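Local coordinates for uncharacterized protein (Starkeya novella, PDB 5I20) that exports amino acids of many kinds, among them threonine, methionine, lysine and glutamate, across the inner membrane, binding them in a large central cavity, at residues Y99-L104 against V161-Y166; I105-A110 against A120-A125; G95-L100 against A155-A160; I9-I14 against G241-A246. One frame throughout, in Å; residues are numbered along the deposited sequence.

Overall arrangement
Contact 1 lies between contacts 2 and 3, whose centres are about 17 Å apart; its centre is about 11 Å and 8 Å from theirs and 13 Å from that of contact 4. Contacts 1 and 3 share Tyr99 and Leu100, and both set the fourth transmembrane segment against helix 150-169. One monoolein touches both, near the middle of the molecule, consistent with the central substrate cavity. Contact 2 continues along helix 101-108 and touches contact 1, Leu103 CD1 lying 3.8 Å from Ala125 CB. Contact 4 joins the first transmembrane helix to segment 241-246. Tyr245 OH, 3.0 Å from Tyr99 O, probably bonds to it, tying contact 4 to contacts 1 and 3.

Contact 1. Residues Y99-L104 against V161-Y166; sequences YLWPLL and VIWSVY. With OLC ((2R)-2,3-dihydroxypropyl (9Z)-octadec-9-enoate), chain G.
The indole of Trp163 sets its edge against one face of the Trp101 indole. The pair is T-shaped, with planes at 88° and centroids 4.4 Å apart from the five-membered ring of Trp163 to the six-membered ring of Trp101. The edge that touches is the pyrrole edge: Trp163 NE1 comes within 3.3 Å of Trp101 CE3, offset toward the rim, and CD1 lies beside it. Pro102 CD covers the other face of Trp101, so this ring is sandwiched. A chi1 of 71° places Trp101 CG between its own backbone N and carbonyl carbon, and the ring runs alongside Trp163. Both indoles also meet the monoolein chain: C12 is 3.2 Å from Trp101 NE1, and C10 lies over a face of Trp163, 3.7 Å from CE2. Behind the rings, Ser164 OG is 3.0 Å from Trp101 O. Ala160 O is within reach of the same proton, and the hydroxyl may bond to either. Leu104 closes the far side, its CB 3.1 Å from Ser164 OG and its CD1 4.0 Å from Val161 CG2. Replacing Trp101 with an alanine would probably leave the pyrrole edge of Trp163 without the face it meets and open a gap beside it and Pro102. Trp163 also stacks on Trp228 and meets Trp17 and Tyr78. Such an aromatic cluster on transmembrane helices, with a lipid chain against it near the middle of the molecule, is consistent with the wall of the central substrate cavity of this basket-shaped DMT transporter.

Contact 2. Residues I105-A110 against A120-A125; sequences IVLFSA and AHVAGA
Val106 reaches from helix 101-108 to helix 119-136 and carries most of this apolar contact. Its CB bond points at the other helix, and the two methyls divide the work. CG1 lies over the backbone at His121, 3.9 Å from His121 O. It also approaches the side of Val122, 4.3 Å from Val122 CG2. CG2 takes the other branch and meets the Ala125 methyl, 3.8 Å from CB. With Val106 CG1 anti to the backbone N (chi1 174°), the fork straddles one turn of helix 119-136, from His121 to Ala125. Leu107 adds a looser touch at the edge, its CD2 4.4 Å from Val122 CG2. The His121 ring turns away from Val106, and its ND1 accepts a bond from Arg118 N, just before the segment. No polar group links the two segments directly. Near its C-terminal end, the first helix keeps a hydroxyl for itself: Ser109 OG donates to Val106 O at 2.6 Å. The donor approaches at a C=O...O angle of 133°, tilted 26° from the carbonyl plane. The main-chain bonds from Ser109 N to Ile105 O and Val106 O are weak, so the side chain supplements a slackening turn. The two segments run in roughly opposite directions as neighbours joined by a short cytoplasmic loop, and Leu117 of that loop touches Val106. Val242 of helix 237-243 packs on Val106 as well. Phe108, on the side of helix 101-108 turned from this contact, rests on helix 150-169. His121 of helix 119-136 touches Ala281 of helix 265-282.

Contact 3. Residues G95-L100 against A155-A160; sequences GLVAYL and AAAACA. With OLC ((2R)-2,3-dihydroxypropyl (9Z)-octadec-9-enoate), chain G.
This is a close helix-to-helix contact between small residues in the all-helical DMT fold. It joins helix 91-98, in the first EamA-like family region, to helix 150-169, in the second. The two segments run in the same general sense. Alanines at the interface let the backbones come together: the CA atoms of Ala98 and Ala160 are 4.8 Å apart. At that range main-chain atoms take part directly. Ala98 CA makes a CA-H...O contact with Ala156 O at 3.6 Å, with an angle of 139° at the hydrogen. The Ala160 methyl pushes in from the other helix and lies 3.3 Å from Ala98 O. Helix 91-98 stops here, with Tyr99 the first residue to leave helical geometry, and the chain soon resumes as helix 101-108. Val97 is the one larger side chain in the seam. Its CG1, anti to the backbone N (chi1 171°), fits between two alanines of the facing helix. It lies 3.7 Å from Ala156 CB and 4.0 Å from Ala157 CB. CG1 also rests against Ala157 N. Phe145 touches Val97 as well, while Tyr82 of helix 65-88 packs on Ala98 and Cys159. Toward the middle of the protein, Ala98 and Cys159 present a small apolar surface to the monoolein chain. C14 of the lipid lies 3.7 Å from the Ala98 methyl. The Cys159 sulfur projects beside it, SG 4.3 Å from Ala98 CB. Monoolein C13 lies 3.9 Å from Cys159 SG.

Contact 4. Residues I9-I14 against G241-A246; sequences IGFTAI and GVLSYA. With OLC ((2R)-2,3-dihydroxypropyl (9Z)-octadec-9-enoate), chain J.
Ile14 reaches from the first transmembrane helix to a break in the ninth, between helices 237-243 and 246-258 of this DMT exporter. Its CD1 sits against the backbone where the helix gives way, 3.7 Å from Ser244 N and 3.9 Å from Leu243 CB. The chain is extended to put it there, with chi2 at 167°. The CG2 branch turns to the backbone and lies 3.7 Å from Leu243 O. Next to Ile14, Phe11 crosses Leu243 at about a right angle. Phe11 CD1 lies 4.0 Å from Leu243 CB, and the ring meets Ala246 CB at its edge. An alanine in place of Ile14 would probably open a gap against Leu243 O and Ser244. These partners are positioned by their own backbone: Leu243 to Ala246 form a type I turn, closed by Ala246 N to Leu243 O at 2.9 Å. Weak bonds precede it, from Ser244 N to Gly241 O and from Tyr245 N to Val242 O. Ser244 OG has its polar partner in Leu240 O, one turn back, so it meets Ile14 CD1 by packing alone. Tyr245 points away from the first helix and packs on Pro102 of the fourth transmembrane segment. On a side of the first helix turned from the break, Thr12 meets a second monoolein: its CB is 3.6 Å from lipid C9, and CG2 lies 3.8 Å from lipid C6.

Contact 1. Residues Y99-L104 against V161-Y166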
# COMPACT_ATOMS: atom_id res chain seq x y z
N TYR A 99 7.21 1.01 -5.83
CA TYR A 99 6.00 1.61 -6.39
C TYR A 99 5.76 1.23 -7.85
O TYR A 99 5.05 1.92 -8.58
CB TYR A 99 6.02 3.14 -6.23
CG TYR A 99 4.96 3.60 -5.25
CD1 TYR A 99 3.62 3.62 -5.62
CD2 TYR A 99 5.30 3.98 -3.96
CE1 TYR A 99 2.64 4.03 -4.73
CE2 TYR A 99 4.32 4.39 -3.06
CZ TYR A 99 3.00 4.41 -3.45
OH TYR A 99 2.02 4.81 -2.57
N LEU A 100 6.36 0.12 -8.25
CA LEU A 100 5.94 -0.58 -9.45
C LEU A 100 4.67 -1.38 -9.16
O LEU A 100 4.01 -1.85 -10.09
CB LEU A 100 7.05 -1.52 -9.95
CG LEU A 100 8.20 -0.85 -10.70
CD1 LEU A 100 9.35 -1.82 -10.90
CD2 LEU A 100 7.71 -0.33 -12.04
N TRP A 101 4.32 -1.52 -7.89
CA TRP A 101 3.20 -2.39 -7.52
C TRP A 101 1.83 -1.97 -8.07
O TRP A 101 0.99 -2.83 -8.33
CB TRP A 101 3.10 -2.57 -5.99
CG TRP A 101 2.65 -1.39 -5.15
CD1 TRP A 101 3.44 -0.53 -4.45
CD2 TRP A 101 1.29 -1.00 -4.87
NE1 TRP A 101 2.68 0.39 -3.78
CE2 TRP A 101 1.35 0.13 -4.01
CE3 TRP A 101 0.03 -1.47 -5.27
CZ2 TRP A 101 0.21 0.78 -3.55
CZ3 TRP A 101 -1.10 -0.81 -4.80
CH2 TRP A 101 -1.01 0.30 -3.95
N PRO A 102 1.58 -0.66 -8.27
CA PRO A 102 0.27 -0.39 -8.88
C PRO A 102 0.18 -0.87 -10.32
O PRO A 102 -0.86 -1.39 -10.73
CB PRO A 102 0.15 1.13 -8.80
CG PRO A 102 1.03 1.52 -7.66
CD PRO A 102 2.20 0.58 -7.75
N LEU A 103 1.26 -0.72 -11.08
CA LEU A 103 1.32 -1.22 -12.45
C LEU A 103 1.18 -2.74 -12.48
O LEU A 103 0.52 -3.30 -13.35
CB LEU A 103 2.62 -0.79 -13.13
CG LEU A 103 2.89 -1.30 -14.55
CD1 LEU A 103 1.80 -0.84 -15.51
CD2 LEU A 103 4.26 -0.84 -15.04
N LEU A 104 1.80 -3.40 -11.51
CA LEU A 104 1.77 -4.86 -11.42
C LEU A 104 0.35 -5.37 -11.19
O LEU A 104 -0.06 -6.37 -11.78
CB LEU A 104 2.70 -5.35 -10.32
CG LEU A 104 4.19 -5.17 -10.58
CD1 LEU A 104 5.03 -5.66 -9.41
CD2 LEU A 104 4.59 -5.88 -11.87
N VAL A 161 6.00 -7.19 -5.87
CA VAL A 161 5.35 -8.37 -6.43
C VAL A 161 4.46 -9.07 -5.41
O VAL A 161 3.33 -9.46 -5.72
CB VAL A 161 6.39 -9.38 -6.96
CG1 VAL A 161 5.71 -10.67 -7.40
CG2 VAL A 161 7.18 -8.78 -8.11
N ILE A 162 4.97 -9.23 -4.19
CA ILE A 162 4.23 -9.90 -3.13
C ILE A 162 2.93 -9.15 -2.80
O ILE A 162 1.87 -9.76 -2.68
CB ILE A 162 5.09 -10.06 -1.86
CG1 ILE A 162 6.22 -11.05 -2.13
CG2 ILE A 162 4.25 -10.54 -0.69
CD1 ILE A 162 7.21 -11.17 -0.99
N TRP A 163 3.03 -7.83 -2.68
CA TRP A 163 1.85 -7.01 -2.41
C TRP A 163 0.88 -7.02 -3.58
O TRP A 163 -0.34 -7.06 -3.39
CB TRP A 163 2.27 -5.58 -2.08
CG TRP A 163 1.10 -4.64 -1.97
CD1 TRP A 163 0.73 -3.69 -2.87
CD2 TRP A 163 0.13 -4.59 -0.92
NE1 TRP A 163 -0.40 -3.04 -2.44
CE2 TRP A 163 -0.79 -3.57 -1.24
CE3 TRP A 163 -0.04 -5.30 0.27
CZ2 TRP A 163 -1.87 -3.25 -0.42
CZ3 TRP A 163 -1.11 -4.98 1.09
CH2 TRP A 163 -2.01 -3.96 0.74
N SER A 164 1.41 -6.98 -4.80
CA SER A 164 0.58 -7.02 -6.00
C SER A 164 -0.15 -8.35 -6.14
O SER A 164 -1.32 -8.39 -6.53
CB SER A 164 1.42 -6.78 -7.25
OG SER A 164 1.97 -5.48 -7.26
N VAL A 165 0.54 -9.44 -5.84
CA VAL A 165 -0.07 -10.76 -5.94
C VAL A 165 -1.10 -10.92 -4.83
O VAL A 165 -2.21 -11.37 -5.08
CB VAL A 165 0.98 -11.89 -5.89
CG1 VAL A 165 0.32 -13.24 -5.66
CG2 VAL A 165 1.79 -11.90 -7.17
N TYR A 166 -0.73 -10.51 -3.61
CA TYR A 166 -1.67 -10.52 -2.50
C TYR A 166 -2.96 -9.77 -2.83
O TYR A 166 -4.06 -10.25 -2.53
CB TYR A 166 -1.03 -9.89 -1.25
CG TYR A 166 -2.03 -9.59 -0.17
CD1 TYR A 166 -2.50 -10.59 0.68
CD2 TYR A 166 -2.53 -8.30 0.01
CE1 TYR A 166 -3.42 -10.33 1.67
CE2 TYR A 166 -3.46 -8.03 1.00
CZ TYR A 166 -3.90 -9.05 1.83
OH TYR A 166 -4.82 -8.77 2.81
C10 OLC G . 0.94 -0.54 -0.08
C9 OLC G . 0.10 -0.24 1.11
C11 OLC G . 2.19 -1.33 0.10
C8 OLC G . 0.52 -0.71 2.46
C16 OLC G . 5.87 2.11 -0.34
C12 OLC G . 3.19 -0.93 -0.93
C7 OLC G . 1.12 0.40 3.24
C15 OLC G . 6.09 0.68 0.03
C13 OLC G . 4.56 -1.17 -0.41
C6 OLC G . 1.50 -0.08 4.60
C14 OLC G . 5.52 -0.21 -1.03
C5 OLC G . 2.96 0.11 4.82
C4 OLC G . 3.27 0.02 6.28
C3 OLC G . 4.69 0.42 6.52
C2 OLC G . 4.94 0.53 7.98

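Contact 2. Residues I105-A110 against A120-A125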
# COMPACT_ATOMS: atom_id res chain seq x y z
N ILE A 105 -0.39 -4.69 -10.32
CA ILE A 105 -1.78 -5.03 -10.07
C ILE A 105 -2.62 -4.92 -11.35
O ILE A 105 -3.41 -5.81 -11.66
CB ILE A 105 -2.40 -4.14 -8.97
CG1 ILE A 105 -1.83 -4.54 -7.60
CG2 ILE A 105 -3.91 -4.24 -8.97
CD1 ILE A 105 -2.41 -3.75 -6.44
N VAL A 106 -2.43 -3.83 -12.09
CA VAL A 106 -3.13 -3.64 -13.36
C VAL A 106 -2.81 -4.79 -14.32
O VAL A 106 -3.72 -5.40 -14.88
CB VAL A 106 -2.76 -2.30 -14.02
CG1 VAL A 106 -3.39 -2.20 -15.41
CG2 VAL A 106 -3.21 -1.13 -13.15
N LEU A 107 -1.53 -5.08 -14.48
CA LEU A 107 -1.10 -6.17 -15.35
C LEU A 107 -1.58 -7.54 -14.85
O LEU A 107 -2.04 -8.36 -15.64
CB LEU A 107 0.43 -6.17 -15.49
CG LEU A 107 1.04 -4.96 -16.22
CD1 LEU A 107 2.56 -4.98 -16.18
CD2 LEU A 107 0.53 -4.89 -17.65
N PHE A 108 -1.50 -7.78 -13.55
CA PHE A 108 -1.88 -9.08 -13.00
C PHE A 108 -3.39 -9.28 -12.97
O PHE A 108 -3.87 -10.40 -12.81
CB PHE A 108 -1.30 -9.27 -11.59
CG PHE A 108 0.20 -9.33 -11.54
CD1 PHE A 108 0.94 -9.56 -12.69
CD2 PHE A 108 0.88 -9.16 -10.35
CE1 PHE A 108 2.33 -9.62 -12.65
CE2 PHE A 108 2.27 -9.22 -10.30
CZ PHE A 108 2.99 -9.45 -11.45
N SER A 109 -4.15 -8.19 -13.12
CA SER A 109 -5.61 -8.28 -13.09
C SER A 109 -6.14 -8.98 -14.34
O SER A 109 -7.29 -9.41 -14.38
CB SER A 109 -6.24 -6.89 -12.96
OG SER A 109 -6.05 -6.13 -14.14
N ALA A 110 -5.28 -9.10 -15.35
CA ALA A 110 -5.65 -9.78 -16.59
C ALA A 110 -5.81 -11.29 -16.36
O ALA A 110 -6.41 -11.98 -17.18
CB ALA A 110 -4.63 -9.51 -17.68
N ALA A 120 -6.56 1.29 -22.10
CA ALA A 120 -6.67 2.51 -21.31
C ALA A 120 -6.22 2.31 -19.86
O ALA A 120 -5.63 3.20 -19.25
CB ALA A 120 -8.10 3.03 -21.35
N HIS A 121 -6.50 1.12 -19.32
CA HIS A 121 -6.07 0.78 -17.98
C HIS A 121 -4.54 0.78 -17.88
O HIS A 121 -3.97 1.36 -16.96
CB HIS A 121 -6.63 -0.58 -17.56
CG HIS A 121 -8.12 -0.64 -17.56
ND1 HIS A 121 -8.83 -1.72 -18.03
CD2 HIS A 121 -9.05 0.26 -17.14
CE1 HIS A 121 -10.13 -1.49 -17.90
NE2 HIS A 121 -10.28 -0.29 -17.36
N VAL A 122 -3.90 0.12 -18.84
CA VAL A 122 -2.44 0.05 -18.87
C VAL A 122 -1.83 1.43 -19.10
O VAL A 122 -0.87 1.81 -18.43
CB VAL A 122 -1.96 -0.93 -19.96
CG1 VAL A 122 -0.45 -0.87 -20.12
CG2 VAL A 122 -2.41 -2.35 -19.62
N ALA A 123 -2.41 2.19 -20.03
CA ALA A 123 -1.95 3.55 -20.30
C ALA A 123 -2.13 4.45 -19.08
O ALA A 123 -1.29 5.30 -18.80
CB ALA A 123 -2.69 4.12 -21.48
N GLY A 124 -3.24 4.27 -18.36
CA GLY A 124 -3.51 5.04 -17.16
C GLY A 124 -2.48 4.75 -16.09
O GLY A 124 -1.99 5.67 -15.42
N ALA A 125 -2.13 3.48 -15.94
CA ALA A 125 -1.12 3.06 -14.98
C ALA A 125 0.26 3.62 -15.35
O ALA A 125 1.02 4.04 -14.47
CB ALA A 125 -1.06 1.54 -14.90

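Contact 3. Residues G95-L100 against A155-A160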
# COMPACT_ATOMS: atom_id res chain seq x y z
N GLY A 95 11.88 3.18 -2.71
CA GLY A 95 10.49 3.56 -2.80
C GLY A 95 9.97 3.56 -4.23
O GLY A 95 8.83 3.17 -4.48
N LEU A 96 10.82 3.98 -5.16
CA LEU A 96 10.44 4.00 -6.57
C LEU A 96 10.28 2.58 -7.12
O LEU A 96 9.33 2.30 -7.85
CB LEU A 96 11.48 4.77 -7.41
CG LEU A 96 11.17 4.79 -8.91
CD1 LEU A 96 9.83 5.46 -9.17
CD2 LEU A 96 12.27 5.47 -9.71
N VAL A 97 11.21 1.69 -6.79
CA VAL A 97 11.13 0.32 -7.27
C VAL A 97 9.90 -0.37 -6.69
O VAL A 97 9.14 -1.01 -7.43
CB VAL A 97 12.40 -0.49 -6.91
CG1 VAL A 97 12.21 -1.97 -7.22
CG2 VAL A 97 13.60 0.05 -7.68
N ALA A 98 9.67 -0.22 -5.39
CA ALA A 98 8.48 -0.77 -4.76
C ALA A 98 7.19 -0.24 -5.39
O ALA A 98 6.19 -0.96 -5.48
CB ALA A 98 8.48 -0.48 -3.26
N TYR A 99 7.21 1.01 -5.83
CA TYR A 99 6.00 1.61 -6.39
C TYR A 99 5.76 1.23 -7.85
O TYR A 99 5.05 1.92 -8.58
CB TYR A 99 6.02 3.14 -6.23
CG TYR A 99 4.96 3.60 -5.25
CD1 TYR A 99 3.62 3.62 -5.62
CD2 TYR A 99 5.30 3.98 -3.96
CE1 TYR A 99 2.64 4.03 -4.73
CE2 TYR A 99 4.32 4.39 -3.06
CZ TYR A 99 3.00 4.41 -3.45
OH TYR A 99 2.02 4.81 -2.57
N LEU A 100 6.36 0.12 -8.25
CA LEU A 100 5.94 -0.58 -9.45
C LEU A 100 4.67 -1.38 -9.16
O LEU A 100 4.01 -1.85 -10.09
CB LEU A 100 7.05 -1.52 -9.95
CG LEU A 100 8.20 -0.85 -10.70
CD1 LEU A 100 9.35 -1.82 -10.90
CD2 LEU A 100 7.71 -0.33 -12.04
N ALA A 155 15.02 -6.61 -3.33
CA ALA A 155 14.13 -6.69 -2.17
C ALA A 155 12.92 -5.78 -2.38
O ALA A 155 11.78 -6.18 -2.11
CB ALA A 155 14.88 -6.30 -0.90
N ALA A 156 13.18 -4.57 -2.86
CA ALA A 156 12.10 -3.63 -3.15
C ALA A 156 11.19 -4.17 -4.26
O ALA A 156 9.98 -3.95 -4.23
CB ALA A 156 12.68 -2.27 -3.54
N ALA A 157 11.77 -4.87 -5.22
CA ALA A 157 10.98 -5.48 -6.29
C ALA A 157 10.17 -6.65 -5.75
O ALA A 157 9.03 -6.87 -6.17
CB ALA A 157 11.88 -5.93 -7.43
N ALA A 158 10.76 -7.41 -4.84
CA ALA A 158 10.08 -8.55 -4.22
C ALA A 158 8.86 -8.07 -3.44
O ALA A 158 7.80 -8.68 -3.48
CB ALA A 158 11.03 -9.32 -3.30
N CYS A 159 9.05 -6.96 -2.73
CA CYS A 159 7.98 -6.30 -1.99
C CYS A 159 6.82 -5.94 -2.90
O CYS A 159 5.65 -6.19 -2.57
CB CYS A 159 8.54 -5.04 -1.31
SG CYS A 159 7.32 -3.83 -0.81
N ALA A 160 7.14 -5.35 -4.05
CA ALA A 160 6.13 -4.92 -5.01
C ALA A 160 5.31 -6.10 -5.55
O ALA A 160 4.09 -6.01 -5.66
CB ALA A 160 6.78 -4.17 -6.16
C10 OLC G . 0.94 -0.54 -0.08
C9 OLC G . 0.10 -0.24 1.11
C11 OLC G . 2.19 -1.33 0.10
C8 OLC G . 0.52 -0.71 2.46
C16 OLC G . 5.87 2.11 -0.34
C12 OLC G . 3.19 -0.93 -0.93
C7 OLC G . 1.12 0.40 3.24
C15 OLC G . 6.09 0.68 0.03
C13 OLC G . 4.56 -1.17 -0.41
C6 OLC G . 1.50 -0.08 4.60
C14 OLC G . 5.52 -0.21 -1.03
C5 OLC G . 2.96 0.11 4.82
C4 OLC G . 3.27 0.02 6.28
C3 OLC G . 4.69 0.42 6.52
C2 OLC G . 4.94 0.53 7.98

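Contact 4. Residues I9-I14 against G241-A246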
# COMPACT_ATOMS: atom_id res chain seq x y z
N ILE A 9 -14.86 2.49 -2.11
CA ILE A 9 -14.41 2.01 -0.80
C ILE A 9 -12.92 1.67 -0.82
O ILE A 9 -12.17 2.03 0.09
CB ILE A 9 -15.25 0.78 -0.35
CG1 ILE A 9 -16.67 1.21 0.02
CG2 ILE A 9 -14.63 0.10 0.85
CD1 ILE A 9 -17.57 0.06 0.44
N GLY A 10 -12.48 0.98 -1.87
CA GLY A 10 -11.07 0.65 -2.02
C GLY A 10 -10.19 1.88 -2.11
O GLY A 10 -9.04 1.88 -1.65
N PHE A 11 -10.73 2.95 -2.69
CA PHE A 11 -9.98 4.18 -2.86
C PHE A 11 -9.70 4.87 -1.53
O PHE A 11 -8.81 5.72 -1.44
CB PHE A 11 -10.71 5.14 -3.80
CG PHE A 11 -9.93 6.38 -4.12
CD1 PHE A 11 -8.77 6.30 -4.88
CD2 PHE A 11 -10.33 7.62 -3.66
CE1 PHE A 11 -8.04 7.44 -5.18
CE2 PHE A 11 -9.60 8.76 -3.95
CZ PHE A 11 -8.45 8.66 -4.71
N THR A 12 -10.44 4.50 -0.49
CA THR A 12 -10.20 5.07 0.83
C THR A 12 -8.90 4.52 1.41
O THR A 12 -8.24 5.21 2.20
CB THR A 12 -11.38 4.79 1.80
OG1 THR A 12 -11.57 3.38 1.96
CG2 THR A 12 -12.67 5.42 1.27
N ALA A 13 -8.51 3.31 1.02
CA ALA A 13 -7.22 2.75 1.43
C ALA A 13 -6.08 3.59 0.85
O ALA A 13 -5.09 3.86 1.53
CB ALA A 13 -7.09 1.31 0.98
N ILE A 14 -6.24 3.98 -0.41
CA ILE A 14 -5.27 4.82 -1.09
C ILE A 14 -5.17 6.19 -0.42
O ILE A 14 -4.09 6.76 -0.31
CB ILE A 14 -5.64 4.99 -2.58
CG1 ILE A 14 -5.70 3.62 -3.25
CG2 ILE A 14 -4.65 5.90 -3.28
CD1 ILE A 14 -6.35 3.63 -4.63
N GLY A 241 -5.78 -0.26 -9.23
CA GLY A 241 -4.36 -0.28 -9.57
C GLY A 241 -3.93 1.06 -10.13
O GLY A 241 -2.94 1.64 -9.69
N VAL A 242 -4.70 1.56 -11.09
CA VAL A 242 -4.44 2.87 -11.69
C VAL A 242 -4.50 3.97 -10.64
O VAL A 242 -3.61 4.82 -10.57
CB VAL A 242 -5.46 3.18 -12.82
CG1 VAL A 242 -5.24 4.58 -13.38
CG2 VAL A 242 -5.35 2.15 -13.93
N LEU A 243 -5.55 3.95 -9.82
CA LEU A 243 -5.78 4.99 -8.82
C LEU A 243 -4.74 4.99 -7.70
O LEU A 243 -4.59 5.99 -7.00
CB LEU A 243 -7.18 4.85 -8.23
CG LEU A 243 -8.33 5.08 -9.20
CD1 LEU A 243 -9.66 4.78 -8.53
CD2 LEU A 243 -8.30 6.51 -9.73
N SER A 244 -4.04 3.88 -7.52
CA SER A 244 -3.04 3.79 -6.46
C SER A 244 -1.88 4.77 -6.66
O SER A 244 -1.26 5.19 -5.69
CB SER A 244 -2.52 2.35 -6.34
OG SER A 244 -3.51 1.51 -5.78
N TYR A 245 -1.59 5.15 -7.90
CA TYR A 245 -0.57 6.17 -8.14
C TYR A 245 -1.01 7.57 -7.68
O TYR A 245 -0.27 8.54 -7.85
CB TYR A 245 -0.16 6.22 -9.61
CG TYR A 245 0.77 5.09 -10.01
CD1 TYR A 245 1.96 4.88 -9.32
CD2 TYR A 245 0.44 4.23 -11.04
CE1 TYR A 245 2.81 3.85 -9.67
CE2 TYR A 245 1.28 3.19 -11.39
CZ TYR A 245 2.46 3.00 -10.70
OH TYR A 245 3.30 1.97 -11.05
N ALA A 246 -2.20 7.68 -7.12
CA ALA A 246 -2.61 8.95 -6.53
C ALA A 246 -1.94 9.14 -5.17
O ALA A 246 -1.77 10.26 -4.71
CB ALA A 246 -4.12 9.02 -6.39
C10 OLC J . -10.36 8.31 4.29
C9 OLC J . -11.38 7.22 4.41
C11 OLC J . -9.86 8.98 5.52
C8 OLC J . -11.80 6.76 5.76
C7 OLC J . -13.25 6.43 5.75
C6 OLC J . -13.49 5.20 4.93
C5 OLC J . -14.36 4.27 5.69
C4 OLC J . -15.54 3.87 4.86
C3 OLC J . -16.02 2.53 5.33
C2 OLC J . -17.44 2.34 4.92
C1 OLC J . -17.77 0.89 4.94
O19 OLC J . -18.85 0.43 4.22
O20 OLC J . -17.06 0.10 5.54